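Local coordinates for TOXN (Pectobacterium atrosepticum, PDB 2XDB), which is an endoribonuclease toxin of a type III toxin-antitoxin system that cuts RNA within AAA(U/G) sequences and is bound here to ToxI antitoxin RNA, at residues A[1-6]-A[100-105]; A[47-52]-A[84-89]; A[69-74]-A[115-120]; A[88-93]-A[146-151]. All coordinates share one frame; numbering follows the deposited sequence.

Contacts 1 to 4 all hang on one six-stranded antiparallel sheet. Contact 2 lies in its middle, about 2 Å from the chain centre, and shares F88 and M89 with contact 4, their centres 9 Å apart. Contact 1 lies toward the 97-99 edge, joining strand 3-6 to the loop after 97-99; F3 CE1 reaches inward to L51 CD1 of contact 2 at 3.5 Å. In contact 3 the other edge strand meets a helix, and L71 CD2 comes within 3.6 Å of L51 CD2; contact 3 touches contact 1 through Y115 and L118. The RNA reaches contacts 2 and 4 at F88, and contact 2 also at K87, whereas contact 1 stays about 11 Å from it at the nearest atoms.

Contact 1 of 4, residues A[1-6]-A[100-105]; sequences MKFYTI and LDLGNM. With SO4 (sulfate ion), chain D.
The amide N of L100 gives its hydrogen to F3 O at 2.9 Å, in a nearly straight bond (N-H...O 164°). It continues the antiparallel pairing of strands 3-6 and 97-99, where the backbones of T5 and S98 are joined, one step further into the loop that leads to helix 109-123.

Beyond that bond the contact is apolar, and L100 carries it. CG of L100 packs on F3 CB at 3.6 Å, while its CD2 branch runs the other way to T5 CG2, the two side chains crossing at about a right angle. In T5 the methyl lies anti to the carbonyl carbon and OG1 takes the position between backbone N and C (chi1 62°). The methyl thus meets the leucine, and the hydroxyl is left for a weak bond to S98 O. L102 adds a looser touch, its CD1 standing 4.5 Å from F3 CD2. Helix 109-123 lies against both leucines through L114 and against F3 through L118.

Within the loop, N104 ND2 donates to D101 OD1 at 2.6 Å, a bond that braces the turn, and K111 NZ takes up the carbonyls of L102 and M105. At the chain start, the M1 amine and K2 NZ both hold O1 of a sulfate, the latter at 3.0 Å; the ion probably came from the crystallisation liquor. The one backbone bond joining the two segments thus extends the strand pairing to L100, and the leucines seat the following loop on F3, T5 and helix 109-123.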
# COMPACT_ATOMS: atom_id res chain seq x y z
N MET A 1 -4.00 6.79 9.27
CA MET A 1 -4.00 5.71 8.28
C MET A 1 -4.67 4.42 8.78
O MET A 1 -4.61 4.09 9.96
CB MET A 1 -2.57 5.46 7.78
CG MET A 1 -2.06 6.64 6.94
SD MET A 1 -0.41 6.31 6.35
CE MET A 1 0.07 7.91 5.73
N LYS A 2 -5.32 3.69 7.88
CA LYS A 2 -6.06 2.49 8.28
C LYS A 2 -5.93 1.37 7.26
O LYS A 2 -5.46 1.60 6.14
CB LYS A 2 -7.53 2.84 8.51
CG LYS A 2 -7.74 3.82 9.64
CD LYS A 2 -9.21 3.93 9.99
CE LYS A 2 -9.44 4.92 11.13
NZ LYS A 2 -8.32 4.87 12.11
N PHE A 3 -6.35 0.17 7.63
CA PHE A 3 -6.24 -0.98 6.74
C PHE A 3 -7.45 -1.09 5.82
O PHE A 3 -8.59 -1.00 6.29
CB PHE A 3 -6.06 -2.27 7.53
CG PHE A 3 -4.82 -2.30 8.34
CD1 PHE A 3 -3.60 -2.50 7.75
CD2 PHE A 3 -4.87 -2.12 9.71
CE1 PHE A 3 -2.45 -2.51 8.51
CE2 PHE A 3 -3.73 -2.14 10.47
CZ PHE A 3 -2.52 -2.33 9.87
N TYR A 4 -7.19 -1.29 4.52
CA TYR A 4 -8.24 -1.46 3.52
C TYR A 4 -8.09 -2.75 2.72
O TYR A 4 -7.00 -3.31 2.63
CB TYR A 4 -8.20 -0.33 2.50
CG TYR A 4 -8.59 1.01 3.03
CD1 TYR A 4 -9.85 1.53 2.77
CD2 TYR A 4 -7.71 1.77 3.78
CE1 TYR A 4 -10.22 2.76 3.25
CE2 TYR A 4 -8.07 3.01 4.26
CZ TYR A 4 -9.33 3.49 4.00
OH TYR A 4 -9.69 4.72 4.48
N THR A 5 -9.19 -3.20 2.14
CA THR A 5 -9.13 -4.14 1.03
C THR A 5 -9.69 -3.41 -0.17
O THR A 5 -10.38 -2.40 -0.03
CB THR A 5 -9.95 -5.42 1.26
OG1 THR A 5 -11.34 -5.09 1.41
CG2 THR A 5 -9.47 -6.13 2.50
N ILE A 6 -9.36 -3.91 -1.36
CA ILE A 6 -9.82 -3.29 -2.59
C ILE A 6 -10.49 -4.38 -3.42
O ILE A 6 -10.07 -5.54 -3.38
CB ILE A 6 -8.65 -2.64 -3.34
CG1 ILE A 6 -8.07 -1.51 -2.49
CG2 ILE A 6 -9.08 -2.10 -4.69
CD1 ILE A 6 -6.75 -0.95 -3.01
N LEU A 100 -10.94 -2.64 6.68
CA LEU A 100 -11.08 -3.85 7.49
C LEU A 100 -11.95 -3.46 8.69
O LEU A 100 -11.80 -2.38 9.25
CB LEU A 100 -9.73 -4.38 7.97
CG LEU A 100 -8.62 -4.73 6.97
CD1 LEU A 100 -7.62 -5.68 7.60
CD2 LEU A 100 -9.18 -5.36 5.74
N ASP A 101 -12.86 -4.34 9.08
CA ASP A 101 -13.67 -4.09 10.27
C ASP A 101 -13.03 -4.79 11.46
O ASP A 101 -13.48 -5.87 11.87
CB ASP A 101 -15.09 -4.61 10.06
CG ASP A 101 -16.03 -4.22 11.20
OD1 ASP A 101 -17.24 -4.48 11.06
OD2 ASP A 101 -15.56 -3.65 12.21
N LEU A 102 -11.99 -4.18 12.03
CA LEU A 102 -11.21 -4.84 13.07
C LEU A 102 -12.06 -5.12 14.31
O LEU A 102 -11.84 -6.11 15.01
CB LEU A 102 -9.98 -4.02 13.46
CG LEU A 102 -8.92 -3.74 12.39
CD1 LEU A 102 -7.84 -2.85 12.97
CD2 LEU A 102 -8.30 -5.02 11.89
N GLY A 103 -13.02 -4.25 14.57
CA GLY A 103 -13.91 -4.44 15.70
C GLY A 103 -14.71 -5.74 15.66
O GLY A 103 -14.98 -6.33 16.71
N ASN A 104 -15.10 -6.18 14.47
CA ASN A 104 -15.85 -7.43 14.34
C ASN A 104 -14.97 -8.61 14.01
O ASN A 104 -15.44 -9.73 13.94
CB ASN A 104 -16.98 -7.30 13.31
CG ASN A 104 -18.16 -6.46 13.81
OD1 ASN A 104 -18.72 -6.73 14.88
ND2 ASN A 104 -18.55 -5.45 13.04
N MET A 105 -13.68 -8.37 13.79
CA MET A 105 -12.77 -9.46 13.45
C MET A 105 -12.45 -10.29 14.68
O MET A 105 -12.10 -9.74 15.72
CB MET A 105 -11.47 -8.92 12.84
CG MET A 105 -11.51 -8.71 11.34
SD MET A 105 -9.85 -8.38 10.70
CE MET A 105 -8.88 -9.40 11.80
S SO4 D . -7.46 7.95 9.55
O1 SO4 D . -6.88 6.99 10.48
O2 SO4 D . -6.75 9.22 9.66
O3 SO4 D . -7.35 7.45 8.18
O4 SO4 D . -8.87 8.15 9.87

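Contact 2 of 4, residues A[47-52]-A[84-89]; sequences YLAPLT and INLKFM. With nucleotides of chain B.
M89 and Y47 make the dense end of this contact. The M89 chain, straight beyond CG, passes obliquely by the tyrosine: CG is 3.5 Å from Y47 CD1, and SD stands 4.6 Å from the ring centroid in a Met-aromatic contact, with CE over the rim of one face. Its chi1 of 64° sets CG between the backbone N and carbonyl carbon, on the side of the ring. The tyrosine hydroxyl is held by E154. Next along, the A49 methyl fits among I84 CG2, 3.5 Å away, L86 CD2 and M89 CB, with helix 125-140 behind I84 and L86. L51 and I84 form an antiparallel non-hydrogen-bonded pair and lie side by side, CD2 to CG1 at 3.6 Å.

Between these apolar patches, N85 N donates to P50 O at 2.8 Å. The bond comes just where the strand 80-91 of this SH3-clan fold breaks: N85 centres an inverse gamma turn, a short 3-10 segment follows at 86-87, and L48 and I90 resume the backbone pairing. The P50 ring sits against the excursion, touching CB of N85 and of F88.

The T52 side is looser: its CG2 only brushes N85 ND2 at 3.9 Å, and T52 OG1 turns to K55. F88 and K87, by contrast, pack against the RNA. K87 NZ bonds to N85 OD1 and lies near OP1 of U3 of chain B, where its charge would probably favour the phosphate. The F88 ring lies between the base of U2 of chain B, its N3 3.3 Å above the ring centre, and K87 CG over the opposite face.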
# COMPACT_ATOMS: atom_id res chain seq x y z
N TYR A 47 -4.40 7.81 -2.65
CA TYR A 47 -3.59 6.63 -2.86
C TYR A 47 -3.61 5.67 -1.68
O TYR A 47 -3.55 6.10 -0.53
CB TYR A 47 -2.14 7.05 -3.14
CG TYR A 47 -1.89 7.39 -4.59
CD1 TYR A 47 -1.45 6.43 -5.48
CD2 TYR A 47 -2.12 8.67 -5.06
CE1 TYR A 47 -1.23 6.73 -6.81
CE2 TYR A 47 -1.91 8.98 -6.38
CZ TYR A 47 -1.47 8.01 -7.25
OH TYR A 47 -1.26 8.32 -8.57
N LEU A 48 -3.69 4.38 -1.98
CA LEU A 48 -3.45 3.35 -0.97
C LEU A 48 -2.23 2.56 -1.41
O LEU A 48 -1.98 2.41 -2.60
CB LEU A 48 -4.64 2.40 -0.85
CG LEU A 48 -5.98 2.98 -0.42
CD1 LEU A 48 -7.00 1.86 -0.23
CD2 LEU A 48 -5.81 3.79 0.86
N ALA A 49 -1.48 2.04 -0.43
CA ALA A 49 -0.28 1.26 -0.74
C ALA A 49 -0.41 -0.17 -0.22
O ALA A 49 -0.96 -0.39 0.86
CB ALA A 49 0.93 1.91 -0.13
N PRO A 50 0.11 -1.15 -0.97
CA PRO A 50 -0.05 -2.53 -0.53
C PRO A 50 0.95 -2.87 0.55
O PRO A 50 2.09 -2.41 0.50
CB PRO A 50 0.27 -3.32 -1.80
CG PRO A 50 1.26 -2.46 -2.52
CD PRO A 50 0.84 -1.04 -2.24
N LEU A 51 0.52 -3.67 1.53
CA LEU A 51 1.43 -4.25 2.50
C LEU A 51 1.87 -5.61 1.96
O LEU A 51 1.11 -6.27 1.26
CB LEU A 51 0.71 -4.45 3.83
CG LEU A 51 0.23 -3.23 4.61
CD1 LEU A 51 -0.70 -3.68 5.72
CD2 LEU A 51 1.43 -2.55 5.18
N THR A 52 3.09 -6.02 2.29
CA THR A 52 3.61 -7.32 1.88
C THR A 52 4.40 -7.98 3.02
O THR A 52 5.01 -7.31 3.85
CB THR A 52 4.49 -7.25 0.60
OG1 THR A 52 5.08 -8.53 0.35
CG2 THR A 52 5.60 -6.26 0.76
N ILE A 84 5.59 -1.65 3.58
CA ILE A 84 4.61 -1.00 2.73
C ILE A 84 5.26 -0.79 1.37
O ILE A 84 6.30 -0.15 1.28
CB ILE A 84 4.22 0.37 3.29
CG1 ILE A 84 3.66 0.25 4.70
CG2 ILE A 84 3.21 1.04 2.39
CD1 ILE A 84 3.33 1.61 5.33
N ASN A 85 4.67 -1.35 0.32
CA ASN A 85 5.28 -1.23 -1.00
C ASN A 85 4.82 0.03 -1.74
O ASN A 85 4.00 -0.03 -2.66
CB ASN A 85 5.02 -2.48 -1.82
CG ASN A 85 6.28 -3.08 -2.38
OD1 ASN A 85 7.26 -2.38 -2.63
ND2 ASN A 85 6.27 -4.39 -2.57
N LEU A 86 5.34 1.17 -1.31
CA LEU A 86 4.95 2.44 -1.87
C LEU A 86 5.01 2.50 -3.41
O LEU A 86 4.18 3.16 -4.04
CB LEU A 86 5.79 3.57 -1.27
CG LEU A 86 5.62 3.72 0.24
CD1 LEU A 86 6.60 4.72 0.77
CD2 LEU A 86 4.18 4.13 0.58
N LYS A 87 5.98 1.83 -4.02
CA LYS A 87 6.15 1.97 -5.47
C LYS A 87 5.02 1.35 -6.26
O LYS A 87 4.92 1.55 -7.46
CB LYS A 87 7.51 1.43 -5.93
CG LYS A 87 7.80 0.00 -5.59
CD LYS A 87 9.17 -0.36 -6.17
CE LYS A 87 9.44 -1.85 -6.19
NZ LYS A 87 9.43 -2.38 -4.80
N PHE A 88 4.16 0.59 -5.59
CA PHE A 88 2.97 0.06 -6.23
C PHE A 88 1.69 0.57 -5.61
O PHE A 88 0.68 -0.11 -5.67
CB PHE A 88 2.97 -1.45 -6.20
CG PHE A 88 4.19 -2.05 -6.79
CD1 PHE A 88 4.92 -2.99 -6.08
CD2 PHE A 88 4.63 -1.66 -8.03
CE1 PHE A 88 6.07 -3.54 -6.62
CE2 PHE A 88 5.78 -2.21 -8.58
CZ PHE A 88 6.50 -3.14 -7.87
N MET A 89 1.72 1.75 -5.02
CA MET A 89 0.50 2.39 -4.55
C MET A 89 -0.37 2.77 -5.75
O MET A 89 0.14 2.91 -6.86
CB MET A 89 0.82 3.64 -3.74
CG MET A 89 1.49 4.72 -4.55
SD MET A 89 1.90 6.14 -3.52
CE MET A 89 2.59 7.23 -4.76
P U B 2 7.93 -9.29 -4.52
OP1 U B 2 9.30 -9.72 -4.17
OP2 U B 2 7.17 -8.44 -3.58
O5' U B 2 7.98 -8.62 -5.95
C5' U B 2 8.67 -9.22 -7.04
C4' U B 2 8.48 -8.39 -8.28
O4' U B 2 7.09 -8.43 -8.71
C3' U B 2 8.77 -6.91 -8.12
O3' U B 2 10.16 -6.64 -8.22
C2' U B 2 7.97 -6.29 -9.25
O2' U B 2 8.66 -6.49 -10.47
C1' U B 2 6.73 -7.18 -9.26
N1 U B 2 5.58 -6.66 -8.48
C2 U B 2 4.74 -5.75 -9.07
O2 U B 2 4.92 -5.34 -10.20
N3 U B 2 3.69 -5.32 -8.30
C4 U B 2 3.39 -5.71 -7.02
O4 U B 2 2.41 -5.25 -6.44
C5 U B 2 4.30 -6.67 -6.47
C6 U B 2 5.33 -7.10 -7.20
P U B 3 10.73 -5.22 -7.78
OP1 U B 3 9.85 -4.73 -6.69
OP2 U B 3 10.86 -4.42 -9.02
O5' U B 3 12.13 -5.65 -7.18
C5' U B 3 12.14 -6.21 -5.87
C4' U B 3 13.16 -7.31 -5.75
O4' U B 3 12.67 -8.52 -6.40
C3' U B 3 14.49 -7.05 -6.41
O3' U B 3 15.32 -6.22 -5.62
C2' U B 3 15.03 -8.46 -6.60
O2' U B 3 15.54 -8.96 -5.38
C1' U B 3 13.76 -9.23 -6.94
N1 U B 3 13.54 -9.40 -8.38
C2 U B 3 12.65 -10.38 -8.76
O2 U B 3 12.06 -11.09 -7.97
N3 U B 3 12.47 -10.50 -10.12
C4 U B 3 13.08 -9.76 -11.10
O4 U B 3 12.81 -10.00 -12.28
C5 U B 3 13.99 -8.76 -10.62
C6 U B 3 14.19 -8.62 -9.31

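Contact 3 of 4, residues A[69-74]-A[115-120]; sequences FKLHEN and YKQLQF
F120 is the side chain that helix 109-123 pushes against the strand 69-73. Its ring lies with one face under the H72 carbonyl, whose O sits 3.0 Å above the plane toward the rim. Chi1 of -177° swings CG away from the backbone N, toward the strand. There CE1 meets F69 CE2 at 3.5 Å, rim to rim, and CE2 lies over one face of the H72 imidazole, the two planes oblique to each other. L71 CD1 adds an aliphatic touch at 4.0 Å to F120 CD1.

Around this aromatic cluster comes a polar shell. The N74 carboxamide reaches the edge of the F120 ring and stacks on the Q119 amide, the planes 15° apart and N74 CG 3.6 Å from Q119 NE2. Beside it, K116 NZ makes a salt bridge to E73 OE2 at 2.7 Å, coming from above the carboxylate plane.

Farther out, N79 holds E73 OE1, so the carboxylate has a partner at each oxygen. Q117 NE2 goes to L81 O of the neighbouring strand, a second tie between helix and sheet, and F69 leans on helix 125-140. A bound cobalt ion lies about 3 Å from the nearest atom of the N74 side chain. Segment 115-120 runs at 113° to strand 69-73, and the two are joined by buried aromatic packing at F120 and by charge pairing on the more exposed side.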
# COMPACT_ATOMS: atom_id res chain seq x y z
N PHE A 69 8.69 1.28 2.71
CA PHE A 69 8.84 1.66 4.09
C PHE A 69 8.77 0.39 4.93
O PHE A 69 7.71 -0.25 5.00
CB PHE A 69 7.77 2.67 4.49
CG PHE A 69 7.86 3.11 5.92
CD1 PHE A 69 8.79 4.06 6.30
CD2 PHE A 69 7.04 2.56 6.88
CE1 PHE A 69 8.88 4.46 7.62
CE2 PHE A 69 7.12 2.97 8.20
CZ PHE A 69 8.04 3.92 8.57
N LYS A 70 9.89 -0.00 5.54
CA LYS A 70 9.92 -1.21 6.36
C LYS A 70 9.10 -1.07 7.66
O LYS A 70 9.11 -0.03 8.31
CB LYS A 70 11.36 -1.57 6.71
CG LYS A 70 12.04 -2.55 5.76
CD LYS A 70 13.47 -2.81 6.22
CE LYS A 70 13.97 -4.21 5.84
NZ LYS A 70 15.40 -4.43 6.24
N LEU A 71 8.40 -2.13 8.03
CA LEU A 71 7.63 -2.15 9.27
C LEU A 71 8.30 -3.05 10.31
O LEU A 71 8.81 -4.11 9.97
CB LEU A 71 6.22 -2.69 9.00
CG LEU A 71 5.14 -1.71 8.56
CD1 LEU A 71 5.74 -0.45 8.00
CD2 LEU A 71 4.19 -2.35 7.56
N HIS A 72 8.29 -2.63 11.57
CA HIS A 72 8.64 -3.53 12.66
C HIS A 72 7.95 -3.05 13.94
O HIS A 72 7.43 -1.94 13.99
CB HIS A 72 10.15 -3.62 12.85
CG HIS A 72 10.78 -2.34 13.29
ND1 HIS A 72 11.38 -1.47 12.41
CD2 HIS A 72 10.90 -1.77 14.52
CE1 HIS A 72 11.85 -0.42 13.07
NE2 HIS A 72 11.56 -0.58 14.35
N GLU A 73 7.93 -3.88 14.97
CA GLU A 73 7.29 -3.49 16.22
C GLU A 73 7.99 -2.31 16.91
O GLU A 73 9.22 -2.29 17.02
CB GLU A 73 7.19 -4.68 17.18
CG GLU A 73 6.82 -4.26 18.59
CD GLU A 73 6.58 -5.42 19.52
OE1 GLU A 73 6.97 -6.56 19.18
OE2 GLU A 73 6.01 -5.17 20.61
N ASN A 74 7.22 -1.32 17.38
CA ASN A 74 7.78 -0.18 18.14
C ASN A 74 8.74 -0.67 19.22
O ASN A 74 8.36 -1.47 20.09
CB ASN A 74 6.68 0.64 18.82
CG ASN A 74 5.85 1.47 17.84
OD1 ASN A 74 5.96 2.70 17.80
ND2 ASN A 74 4.98 0.82 17.09
N TYR A 115 -2.24 -5.01 14.66
CA TYR A 115 -2.16 -3.99 15.68
C TYR A 115 -0.74 -3.62 16.04
O TYR A 115 -0.49 -2.52 16.52
CB TYR A 115 -2.92 -4.40 16.92
CG TYR A 115 -4.38 -4.06 16.82
CD1 TYR A 115 -4.79 -2.79 16.42
CD2 TYR A 115 -5.34 -5.00 17.11
CE1 TYR A 115 -6.12 -2.49 16.32
CE2 TYR A 115 -6.68 -4.70 17.02
CZ TYR A 115 -7.06 -3.45 16.63
OH TYR A 115 -8.40 -3.17 16.54
N LYS A 116 0.20 -4.53 15.81
CA LYS A 116 1.59 -4.16 16.01
C LYS A 116 2.00 -3.28 14.83
O LYS A 116 2.75 -2.33 14.97
CB LYS A 116 2.47 -5.39 16.13
CG LYS A 116 2.32 -6.12 17.46
CD LYS A 116 2.97 -5.33 18.58
CE LYS A 116 2.88 -6.06 19.91
NZ LYS A 116 3.35 -5.18 21.02
N GLN A 117 1.46 -3.60 13.66
CA GLN A 117 1.73 -2.80 12.48
C GLN A 117 1.14 -1.39 12.60
O GLN A 117 1.83 -0.40 12.30
CB GLN A 117 1.21 -3.52 11.24
CG GLN A 117 2.09 -4.66 10.78
CD GLN A 117 1.48 -5.42 9.62
OE1 GLN A 117 0.27 -5.62 9.57
NE2 GLN A 117 2.33 -5.85 8.67
N LEU A 118 -0.12 -1.32 13.03
CA LEU A 118 -0.84 -0.04 13.08
C LEU A 118 -0.08 0.93 13.97
O LEU A 118 0.11 2.10 13.63
CB LEU A 118 -2.24 -0.24 13.65
CG LEU A 118 -3.42 0.57 13.12
CD1 LEU A 118 -4.38 0.86 14.24
CD2 LEU A 118 -2.97 1.86 12.47
N GLN A 119 0.37 0.44 15.12
CA GLN A 119 0.99 1.31 16.08
C GLN A 119 2.28 1.86 15.51
O GLN A 119 2.64 3.00 15.77
CB GLN A 119 1.28 0.59 17.39
CG GLN A 119 1.64 1.53 18.52
CD GLN A 119 2.29 0.82 19.68
OE1 GLN A 119 1.97 -0.34 19.97
NE2 GLN A 119 3.21 1.50 20.35
N PHE A 120 2.97 1.05 14.72
CA PHE A 120 4.20 1.53 14.12
C PHE A 120 3.90 2.53 13.01
O PHE A 120 4.46 3.63 12.98
CB PHE A 120 5.03 0.37 13.60
CG PHE A 120 6.34 0.80 13.05
CD1 PHE A 120 6.56 0.84 11.69
CD2 PHE A 120 7.36 1.20 13.89
CE1 PHE A 120 7.77 1.25 11.18
CE2 PHE A 120 8.57 1.61 13.39
CZ PHE A 120 8.77 1.63 12.03

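Contact 4 of 4, residues A[88-93]-A[146-151]; sequences FMIPII and GTCNFS. With nucleotides of chain B.
M89 and F150 cross at about a right angle, the methionine methyl lying over the phenyl face: CE is 4.0 Å from the ring centroid and 27° off its normal, a CH-pi contact. CG of the same residue approaches CE1 of F150 at 3.5 Å, while the sulfur stands obliquely to the ring in a Met-aromatic contact. M89 O comes to the ring edge in its plane. On the opposite face, C148 O sits 3.5 Å above the ring centre. The phenyl is thus held between two parts of the contact, and V139 of helix 125-140 packs on it too.

C148 meets F88 differently. Its SG lies near the plane of the F88 ring, at the edge, 4.0 Å from CD2, a Cys sulfur-aromatic contact, and also packs on F88 CA; I90 CG2 is a more distant neighbour. The thiol is placed there by chi1 of -73°, with SG anti to the carbonyl carbon. G146 O adds an oblique touch at 3.7 Å to F88 CE2.

C148 pairs through its backbone with K87, just before F88. Further on, N149 is the N-cap of helix 150-156, its OD1 taking L152 N, and D18 receives N149 N. With no hydrogen bond between 88-93 and 146-151 themselves, C148 SG at the F88 edge and M89 CE over F150 make the join through dispersion and weakly polar contacts.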
# COMPACT_ATOMS: atom_id res chain seq x y z
N PHE A 88 4.16 0.59 -5.59
CA PHE A 88 2.97 0.06 -6.23
C PHE A 88 1.69 0.57 -5.61
O PHE A 88 0.68 -0.11 -5.67
CB PHE A 88 2.97 -1.45 -6.20
CG PHE A 88 4.19 -2.05 -6.79
CD1 PHE A 88 4.92 -2.99 -6.08
CD2 PHE A 88 4.63 -1.66 -8.03
CE1 PHE A 88 6.07 -3.54 -6.62
CE2 PHE A 88 5.78 -2.21 -8.58
CZ PHE A 88 6.50 -3.14 -7.87
N MET A 89 1.72 1.75 -5.02
CA MET A 89 0.50 2.39 -4.55
C MET A 89 -0.37 2.77 -5.75
O MET A 89 0.14 2.91 -6.86
CB MET A 89 0.82 3.64 -3.74
CG MET A 89 1.49 4.72 -4.55
SD MET A 89 1.90 6.14 -3.52
CE MET A 89 2.59 7.23 -4.76
N ILE A 90 -1.67 2.92 -5.52
CA ILE A 90 -2.61 3.16 -6.61
C ILE A 90 -3.71 4.15 -6.25
O ILE A 90 -4.12 4.24 -5.09
CB ILE A 90 -3.26 1.85 -7.06
CG1 ILE A 90 -4.02 1.18 -5.91
CG2 ILE A 90 -2.21 0.88 -7.59
CD1 ILE A 90 -4.67 -0.12 -6.34
N PRO A 91 -4.17 4.93 -7.22
CA PRO A 91 -5.26 5.84 -6.88
C PRO A 91 -6.51 5.00 -6.72
O PRO A 91 -6.63 3.99 -7.41
CB PRO A 91 -5.37 6.72 -8.12
CG PRO A 91 -4.88 5.85 -9.24
CD PRO A 91 -3.83 4.96 -8.66
N ILE A 92 -7.41 5.36 -5.82
CA ILE A 92 -8.60 4.54 -5.59
C ILE A 92 -9.90 5.33 -5.73
O ILE A 92 -9.92 6.55 -5.63
CB ILE A 92 -8.59 3.87 -4.21
CG1 ILE A 92 -8.54 4.91 -3.10
CG2 ILE A 92 -7.42 2.92 -4.10
CD1 ILE A 92 -9.90 5.29 -2.56
N ILE A 93 -10.97 4.59 -5.97
CA ILE A 93 -12.33 5.10 -5.95
C ILE A 93 -12.95 4.61 -4.64
O ILE A 93 -12.83 3.43 -4.30
CB ILE A 93 -13.11 4.47 -7.11
CG1 ILE A 93 -12.55 4.93 -8.44
CG2 ILE A 93 -14.57 4.82 -7.03
CD1 ILE A 93 -13.17 4.21 -9.61
N GLY A 146 10.30 1.55 -12.55
CA GLY A 146 9.93 0.33 -11.87
C GLY A 146 8.83 0.55 -10.86
O GLY A 146 8.61 -0.27 -9.97
N THR A 147 8.12 1.67 -10.99
CA THR A 147 6.94 1.90 -10.18
C THR A 147 5.68 1.89 -11.05
O THR A 147 5.77 1.93 -12.27
CB THR A 147 7.03 3.24 -9.44
OG1 THR A 147 6.56 4.30 -10.29
CG2 THR A 147 8.44 3.50 -9.02
N CYS A 148 4.52 1.83 -10.41
CA CYS A 148 3.27 1.99 -11.15
C CYS A 148 3.35 3.31 -11.88
O CYS A 148 3.88 4.30 -11.35
CB CYS A 148 2.05 2.01 -10.23
SG CYS A 148 1.58 0.42 -9.52
N ASN A 149 2.82 3.34 -13.09
CA ASN A 149 2.75 4.55 -13.87
C ASN A 149 1.66 5.46 -13.31
O ASN A 149 0.51 5.43 -13.76
CB ASN A 149 2.49 4.21 -15.33
CG ASN A 149 2.52 5.42 -16.23
OD1 ASN A 149 2.46 6.57 -15.78
ND2 ASN A 149 2.59 5.16 -17.53
N PHE A 150 2.02 6.27 -12.32
CA PHE A 150 1.02 7.08 -11.61
C PHE A 150 0.21 8.01 -12.51
O PHE A 150 -0.99 8.17 -12.30
CB PHE A 150 1.67 7.87 -10.49
CG PHE A 150 2.42 7.03 -9.50
CD1 PHE A 150 1.78 6.00 -8.83
CD2 PHE A 150 3.76 7.30 -9.22
CE1 PHE A 150 2.48 5.22 -7.91
CE2 PHE A 150 4.46 6.53 -8.31
CZ PHE A 150 3.81 5.48 -7.64
N SER A 151 0.83 8.63 -13.51
CA SER A 151 0.10 9.52 -14.42
C SER A 151 -0.96 8.77 -15.23
O SER A 151 -2.08 9.26 -15.41
CB SER A 151 1.04 10.25 -15.38
OG SER A 151 2.09 10.90 -14.70
P U B 2 7.93 -9.29 -4.52
OP1 U B 2 9.30 -9.72 -4.17
OP2 U B 2 7.17 -8.44 -3.58
O5' U B 2 7.98 -8.62 -5.95
C5' U B 2 8.67 -9.22 -7.04
C4' U B 2 8.48 -8.39 -8.28
O4' U B 2 7.09 -8.43 -8.71
C3' U B 2 8.77 -6.91 -8.12
O3' U B 2 10.16 -6.64 -8.22
C2' U B 2 7.97 -6.29 -9.25
O2' U B 2 8.66 -6.49 -10.47
C1' U B 2 6.73 -7.18 -9.26
N1 U B 2 5.58 -6.66 -8.48
C2 U B 2 4.74 -5.75 -9.07
O2 U B 2 4.92 -5.34 -10.20
N3 U B 2 3.69 -5.32 -8.30
C4 U B 2 3.39 -5.71 -7.02
O4 U B 2 2.41 -5.25 -6.44
C5 U B 2 4.30 -6.67 -6.47
C6 U B 2 5.33 -7.10 -7.20